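Local coordinates for fumarate reductase iron-sulfur subunit (Mycolicibacterium smegmatis, PDB 7D6V), which probably relays electrons through its three iron-sulfur clusters, from subunit A toward quinone in the membrane part of succinate dehydrogenase Sdh1, at residues 38-42 against 43-47; 160-163 against 164-167. All coordinates share one frame; numbering follows the deposited sequence.

Overall arrangement
The two contacts come in series along the chain, one in each half of an elongated electron-transfer subunit. Interaction 1 ends helix 33-43 in the 2Fe-2S cluster binding domain, beside strand 17-27 of the mixed sheet and facing subunit A. Interaction 2 lies in the loop between helices 156-159 and 171-181, in the 4Fe-4S dicluster domain, and faces the membrane anchor subunit. The centres of interactions 1 and 2 are about 36 Å apart and the nearest atoms of interactions 1 and 2 about 24 Å apart, so they do not touch and share no helix or strand. Each instead shapes a surface turned to a different partner, consistent with a subunit that bridges subunit A and the membrane.

Interaction 1: residues 38-42 against 43-47; sequences HRLQA and TQTPD
Leu40 O receives two backbone donors at the end of helix 33-43, Gln44 N and Thr45 N, each 2.8 Å from it. The bond from Gln44 N is a normal helical one, four residues along; that from Thr45 N spans five and widens the last turn. The two reach the carbonyl oxygen from opposite faces of its plane, so one oxygen satisfies both amides as the chain leaves the helix. Thr45 OG1 adds a weak bond to Leu40 O.

One residue earlier, Thr43 OG1 donates to Arg39 O, turning its hydroxyl back along the helix. With chi1 at 56° the oxygen lies between backbone N and carbonyl carbon and can meet that acceptor, which Thr43 N reaches only weakly. A threonine suits the last turn because its hydroxyl supplements a poorly placed amide. Arg39 sends its own charged end away, to a salt bridge with Glu31.

This is the C-terminal end of the helix that packs on the sheet of a beta-grasp, ferredoxin-like 2Fe-2S domain. Leu40 is an apolar residue on its buried side: CG stands anti to the backbone N (chi1 -173°), and the side chain leans on Tyr23 and Val25 of strand 17-27. Across the turn Leu40 CD1 lies 3.8 Å from Gln44 CB, while Leu40 CG is 3.7 Å from Thr45 OG1.

Around the next bend Gln41 and the loop exchange CA-H...O contacts, Gln41 CA to Thr45 O at 3.2 Å and Pro46 CA to Gln41 O at 3.3 Å. Proline fits here, having no N-H that would need an acceptor once the helix has ended. Gln41 extends its amide to Leu48 O, and Pro46 O accepts a hydrogen bond from Tyr482 of the subunit A chain.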
ATOM      1  N   HIS B  38      17.026  12.207  -2.819  1.00 17.25           N
ATOM      2  CA  HIS B  38      17.868  11.462  -3.751  1.00 17.25           C
ATOM      3  C   HIS B  38      18.919  12.358  -4.391  1.00 17.25           C
ATOM      4  O   HIS B  38      20.075  11.950  -4.562  1.00 17.25           O
ATOM      5  CB  HIS B  38      17.004  10.806  -4.825  1.00 17.25           C
ATOM      6  CG  HIS B  38      16.233   9.621  -4.339  1.00 17.25           C
ATOM      7  ND1 HIS B  38      15.214   9.047  -5.067  1.00 17.25           N
ATOM      8  CD2 HIS B  38      16.330   8.902  -3.196  1.00 17.25           C
ATOM      9  CE1 HIS B  38      14.717   8.025  -4.393  1.00 17.25           C
ATOM     10  NE2 HIS B  38      15.377   7.916  -3.255  1.00 17.25           N
ATOM     11  N   ARG B  39      18.535  13.578  -4.769  1.00 19.49           N
ATOM     12  CA  ARG B  39      19.502  14.517  -5.328  1.00 19.49           C
ATOM     13  C   ARG B  39      20.573  14.879  -4.307  1.00 19.49           C
ATOM     14  O   ARG B  39      21.761  14.975  -4.645  1.00 19.49           O
ATOM     15  CB  ARG B  39      18.790  15.773  -5.825  1.00 19.49           C
ATOM     16  CG  ARG B  39      19.635  16.619  -6.756  1.00 19.49           C
ATOM     17  CD  ARG B  39      18.965  17.935  -7.083  1.00 19.49           C
ATOM     18  NE  ARG B  39      17.524  17.790  -7.253  1.00 19.49           N
ATOM     19  CZ  ARG B  39      16.937  17.409  -8.382  1.00 19.49           C
ATOM     20  NH1 ARG B  39      17.667  17.123  -9.449  1.00 19.49           N
ATOM     21  NH2 ARG B  39      15.619  17.308  -8.442  1.00 19.49           N
ATOM     22  N   LEU B  40      20.173  15.081  -3.051  1.00 17.79           N
ATOM     23  CA  LEU B  40      21.144  15.362  -1.999  1.00 17.79           C
ATOM     24  C   LEU B  40      22.091  14.186  -1.793  1.00 17.79           C
ATOM     25  O   LEU B  40      23.288  14.377  -1.554  1.00 17.79           O
ATOM     26  CB  LEU B  40      20.411  15.707  -0.705  1.00 17.79           C
ATOM     27  CG  LEU B  40      21.255  16.183   0.472  1.00 17.79           C
ATOM     28  CD1 LEU B  40      21.882  17.525   0.169  1.00 17.79           C
ATOM     29  CD2 LEU B  40      20.406  16.253   1.727  1.00 17.79           C
ATOM     30  N   GLN B  41      21.567  12.962  -1.869  1.00 17.52           N
ATOM     31  CA  GLN B  41      22.414  11.778  -1.767  1.00 17.52           C
ATOM     32  C   GLN B  41      23.415  11.708  -2.909  1.00 17.52           C
ATOM     33  O   GLN B  41      24.595  11.411  -2.694  1.00 17.52           O
ATOM     34  CB  GLN B  41      21.551  10.520  -1.758  1.00 17.52           C
ATOM     35  CG  GLN B  41      21.360   9.900  -0.400  1.00 17.52           C
ATOM     36  CD  GLN B  41      20.601   8.601  -0.476  1.00 17.52           C
ATOM     37  OE1 GLN B  41      19.981   8.293  -1.490  1.00 17.52           O
ATOM     38  NE2 GLN B  41      20.648   7.825   0.596  1.00 17.52           N
ATOM     39  N   ALA B  42      22.962  11.970  -4.131  1.00 17.86           N
ATOM     40  CA  ALA B  42      23.829  11.841  -5.293  1.00 17.86           C
ATOM     41  C   ALA B  42      24.779  13.016  -5.466  1.00 17.86           C
ATOM     42  O   ALA B  42      25.717  12.916  -6.262  1.00 17.86           O
ATOM     43  CB  ALA B  42      22.988  11.671  -6.558  1.00 17.86           C
ATOM     44  N   THR B  43      24.569  14.119  -4.750  1.00 18.59           N
ATOM     45  CA  THR B  43      25.419  15.296  -4.894  1.00 18.59           C
ATOM     46  C   THR B  43      26.230  15.636  -3.653  1.00 18.59           C
ATOM     47  O   THR B  43      27.392  16.021  -3.781  1.00 18.59           O
ATOM     48  CB  THR B  43      24.573  16.514  -5.280  1.00 18.59           C
ATOM     49  OG1 THR B  43      23.532  16.703  -4.313  1.00 18.59           O
ATOM     50  CG2 THR B  43      23.954  16.319  -6.653  1.00 18.59           C
ATOM     51  N   GLN B  44      25.665  15.514  -2.457  1.00 17.66           N
ATOM     52  CA  GLN B  44      26.331  16.016  -1.260  1.00 17.66           C
ATOM     53  C   GLN B  44      26.552  14.967  -0.182  1.00 17.66           C
ATOM     54  O   GLN B  44      27.619  14.947   0.435  1.00 17.66           O
ATOM     55  CB  GLN B  44      25.530  17.182  -0.666  1.00 17.66           C
ATOM     56  CG  GLN B  44      25.549  18.441  -1.512  1.00 17.66           C
ATOM     57  CD  GLN B  44      24.621  19.515  -0.986  1.00 17.66           C
ATOM     58  OE1 GLN B  44      23.611  19.837  -1.607  1.00 17.66           O
ATOM     59  NE2 GLN B  44      24.962  20.081   0.163  1.00 17.66           N
ATOM     60  N   THR B  45      25.577  14.090   0.066  1.00 16.76           N
ATOM     61  CA  THR B  45      25.599  13.164   1.198  1.00 16.76           C
ATOM     62  C   THR B  45      25.401  11.742   0.691  1.00 16.76           C
ATOM     63  O   THR B  45      24.292  11.192   0.772  1.00 16.76           O
ATOM     64  CB  THR B  45      24.528  13.518   2.228  1.00 16.76           C
ATOM     65  OG1 THR B  45      23.230  13.290   1.666  1.00 16.76           O
ATOM     66  CG2 THR B  45      24.642  14.970   2.641  1.00 16.76           C
ATOM     67  N   PRO B  46      26.455  11.109   0.173  1.00 16.71           N
ATOM     68  CA  PRO B  46      26.303   9.747  -0.365  1.00 16.71           C
ATOM     69  C   PRO B  46      25.870   8.720   0.667  1.00 16.71           C
ATOM     70  O   PRO B  46      25.206   7.740   0.312  1.00 16.71           O
ATOM     71  CB  PRO B  46      27.701   9.429  -0.916  1.00 16.71           C
ATOM     72  CG  PRO B  46      28.431  10.726  -0.949  1.00 16.71           C
ATOM     73  CD  PRO B  46      27.848  11.574   0.118  1.00 16.71           C
ATOM     74  N   ASP B  47      26.223   8.916   1.938  1.00 17.33           N
ATOM     75  CA  ASP B  47      25.970   7.943   2.993  1.00 17.33           C
ATOM     76  C   ASP B  47      24.746   8.289   3.837  1.00 17.33           C
ATOM     77  O   ASP B  47      24.627   7.811   4.967  1.00 17.33           O
ATOM     78  CB  ASP B  47      27.198   7.809   3.890  1.00 17.33           C
ATOM     79  CG  ASP B  47      27.683   9.142   4.406  1.00 17.33           C
ATOM     80  OD1 ASP B  47      27.330  10.175   3.802  1.00 17.33           O
ATOM     81  OD2 ASP B  47      28.399   9.164   5.426  1.00 17.33           O
TER

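Interaction 2: residues 160-163 against 164-167; sequences DHEE and NKEN
The imidazole of His161 and the amide of Asn164 lie side by side and point the same way, their planes 48° apart. Asn164 ND2 comes obliquely to the ring, 3.6 Å from His161 CB and 4.0 Å from His161 CG, so the amide leans on the root of the histidine. The same amide also lies beside Glu163: Asn164 OD1 is 3.9 Å from Glu163 CG, and the carboxylate plane is turned 65° from that of the amide. Asn164 is buried, and its amide suits the place because ND2 can donate to Tyr141 O of the membrane anchor subunit, with a weak second bond to Val157 O.

The backbone that carries these groups folds through successive type I turns. Asn164 N bonds weakly to His161 O at 3.5 Å, and Lys165 N weakly to Glu162 O at 3.3 Å; a further turn links Asn167 N to Asn164 O. The loop joins helices 156-159 and 171-181 of the dicluster half, and its side chains form part of the surface that meets the membrane anchor. His161 shares that role, ND1 making a weak bond to Ala139 O of the anchor subunit.

Three residues apart, Glu162 and Lys165 form a salt bridge that clasps the turn. Lys165 NZ stands 3.0 Å from Glu162 OE1 on its syn side, 26° out of the carboxylate plane, and 3.1 Å from Glu162 OE2 in a weak bond. Glu162 bends at chi2 and the long Lys165 chain bends at chi2 and chi4, its CG packing against Glu162 O, which brings the ends together. Glu162 OE1 also pairs with Arg18 of the anchor subunit; two cations at one carboxylate would probably keep it ionised.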
ATOM      1  N   ASP B 160       4.107   9.112  23.160  1.00 13.98           N
ATOM      2  CA  ASP B 160       4.459   9.916  24.319  1.00 13.98           C
ATOM      3  C   ASP B 160       4.690   9.092  25.577  1.00 13.98           C
ATOM      4  O   ASP B 160       5.019   9.665  26.618  1.00 13.98           O
ATOM      5  CB  ASP B 160       3.377  10.965  24.578  1.00 13.98           C
ATOM      6  CG  ASP B 160       3.302  12.002  23.479  1.00 13.98           C
ATOM      7  OD1 ASP B 160       2.243  12.119  22.836  1.00 13.98           O
ATOM      8  OD2 ASP B 160       4.315  12.689  23.242  1.00 13.98           O
ATOM      9  N   HIS B 161       4.541   7.771  25.510  1.00 13.98           N
ATOM     10  CA  HIS B 161       4.669   6.914  26.685  1.00 13.98           C
ATOM     11  C   HIS B 161       5.332   5.610  26.267  1.00 13.98           C
ATOM     12  O   HIS B 161       4.715   4.789  25.584  1.00 13.98           O
ATOM     13  CB  HIS B 161       3.309   6.657  27.329  1.00 13.98           C
ATOM     14  CG  HIS B 161       2.578   7.910  27.689  1.00 13.98           C
ATOM     15  ND1 HIS B 161       2.862   8.636  28.825  1.00 13.98           N
ATOM     16  CD2 HIS B 161       1.596   8.582  27.048  1.00 13.98           C
ATOM     17  CE1 HIS B 161       2.077   9.695  28.874  1.00 13.98           C
ATOM     18  NE2 HIS B 161       1.300   9.687  27.807  1.00 13.98           N
ATOM     19  N   GLU B 162       6.586   5.423  26.677  1.00 15.52           N
ATOM     20  CA  GLU B 162       7.308   4.210  26.313  1.00 15.52           C
ATOM     21  C   GLU B 162       6.821   3.007  27.111  1.00 15.52           C
ATOM     22  O   GLU B 162       6.938   1.868  26.646  1.00 15.52           O
ATOM     23  CB  GLU B 162       8.808   4.425  26.515  1.00 15.52           C
ATOM     24  CG  GLU B 162       9.693   3.293  26.024  1.00 15.52           C
ATOM     25  CD  GLU B 162       9.697   3.152  24.513  1.00 15.52           C
ATOM     26  OE1 GLU B 162       9.264   4.093  23.819  1.00 15.52           O
ATOM     27  OE2 GLU B 162      10.139   2.093  24.019  1.00 15.52           O
ATOM     28  N   GLU B 163       6.267   3.237  28.302  1.00 15.13           N
ATOM     29  CA  GLU B 163       5.794   2.140  29.135  1.00 15.13           C
ATOM     30  C   GLU B 163       4.534   1.488  28.580  1.00 15.13           C
ATOM     31  O   GLU B 163       4.218   0.358  28.963  1.00 15.13           O
ATOM     32  CB  GLU B 163       5.538   2.636  30.557  1.00 15.13           C
ATOM     33  CG  GLU B 163       4.318   3.530  30.698  1.00 15.13           C
ATOM     34  CD  GLU B 163       4.632   4.994  30.462  1.00 15.13           C
ATOM     35  OE1 GLU B 163       3.690   5.813  30.460  1.00 15.13           O
ATOM     36  OE2 GLU B 163       5.820   5.327  30.279  1.00 15.13           O
ATOM     37  N   ASN B 164       3.818   2.165  27.692  1.00 14.20           N
ATOM     38  CA  ASN B 164       2.589   1.644  27.113  1.00 14.20           C
ATOM     39  C   ASN B 164       2.831   0.790  25.878  1.00 14.20           C
ATOM     40  O   ASN B 164       1.868   0.282  25.298  1.00 14.20           O
ATOM     41  CB  ASN B 164       1.645   2.796  26.761  1.00 14.20           C
ATOM     42  CG  ASN B 164       0.967   3.385  27.976  1.00 14.20           C
ATOM     43  OD1 ASN B 164       0.922   2.767  29.037  1.00 14.20           O
ATOM     44  ND2 ASN B 164       0.430   4.586  27.827  1.00 14.20           N
ATOM     45  N   LYS B 165       4.087   0.624  25.462  1.00 14.59           N
ATOM     46  CA  LYS B 165       4.378  -0.146  24.256  1.00 14.59           C
ATOM     47  C   LYS B 165       3.992  -1.609  24.422  1.00 14.59           C
ATOM     48  O   LYS B 165       3.490  -2.235  23.482  1.00 14.59           O
ATOM     49  CB  LYS B 165       5.858  -0.020  23.903  1.00 14.59           C
ATOM     50  CG  LYS B 165       6.256   1.337  23.362  1.00 14.59           C
ATOM     51  CD  LYS B 165       6.273   1.342  21.850  1.00 14.59           C
ATOM     52  CE  LYS B 165       6.970   2.578  21.311  1.00 14.59           C
ATOM     53  NZ  LYS B 165       8.445   2.505  21.466  1.00 14.59           N
ATOM     54  N   GLU B 166       4.217  -2.173  25.607  1.00 16.13           N
ATOM     55  CA  GLU B 166       3.916  -3.580  25.833  1.00 16.13           C
ATOM     56  C   GLU B 166       2.437  -3.841  26.075  1.00 16.13           C
ATOM     57  O   GLU B 166       2.008  -4.995  25.995  1.00 16.13           O
ATOM     58  CB  GLU B 166       4.723  -4.108  27.018  1.00 16.13           C
ATOM     59  CG  GLU B 166       4.472  -3.359  28.308  1.00 16.13           C
ATOM     60  CD  GLU B 166       4.751  -4.204  29.531  1.00 16.13           C
ATOM     61  OE1 GLU B 166       5.782  -4.906  29.545  1.00 16.13           O
ATOM     62  OE2 GLU B 166       3.938  -4.168  30.478  1.00 16.13           O
ATOM     63  N   ASN B 167       1.652  -2.808  26.369  1.00 14.76           N
ATOM     64  CA  ASN B 167       0.238  -2.982  26.665  1.00 14.76           C
ATOM     65  C   ASN B 167      -0.678  -2.605  25.511  1.00 14.76           C
ATOM     66  O   ASN B 167      -1.842  -3.012  25.511  1.00 14.76           O
ATOM     67  CB  ASN B 167      -0.152  -2.152  27.893  1.00 14.76           C
ATOM     68  CG  ASN B 167       0.621  -2.547  29.132  1.00 14.76           C
ATOM     69  OD1 ASN B 167       0.634  -3.712  29.522  1.00 14.76           O
ATOM     70  ND2 ASN B 167       1.267  -1.573  29.759  1.00 14.76           N
TER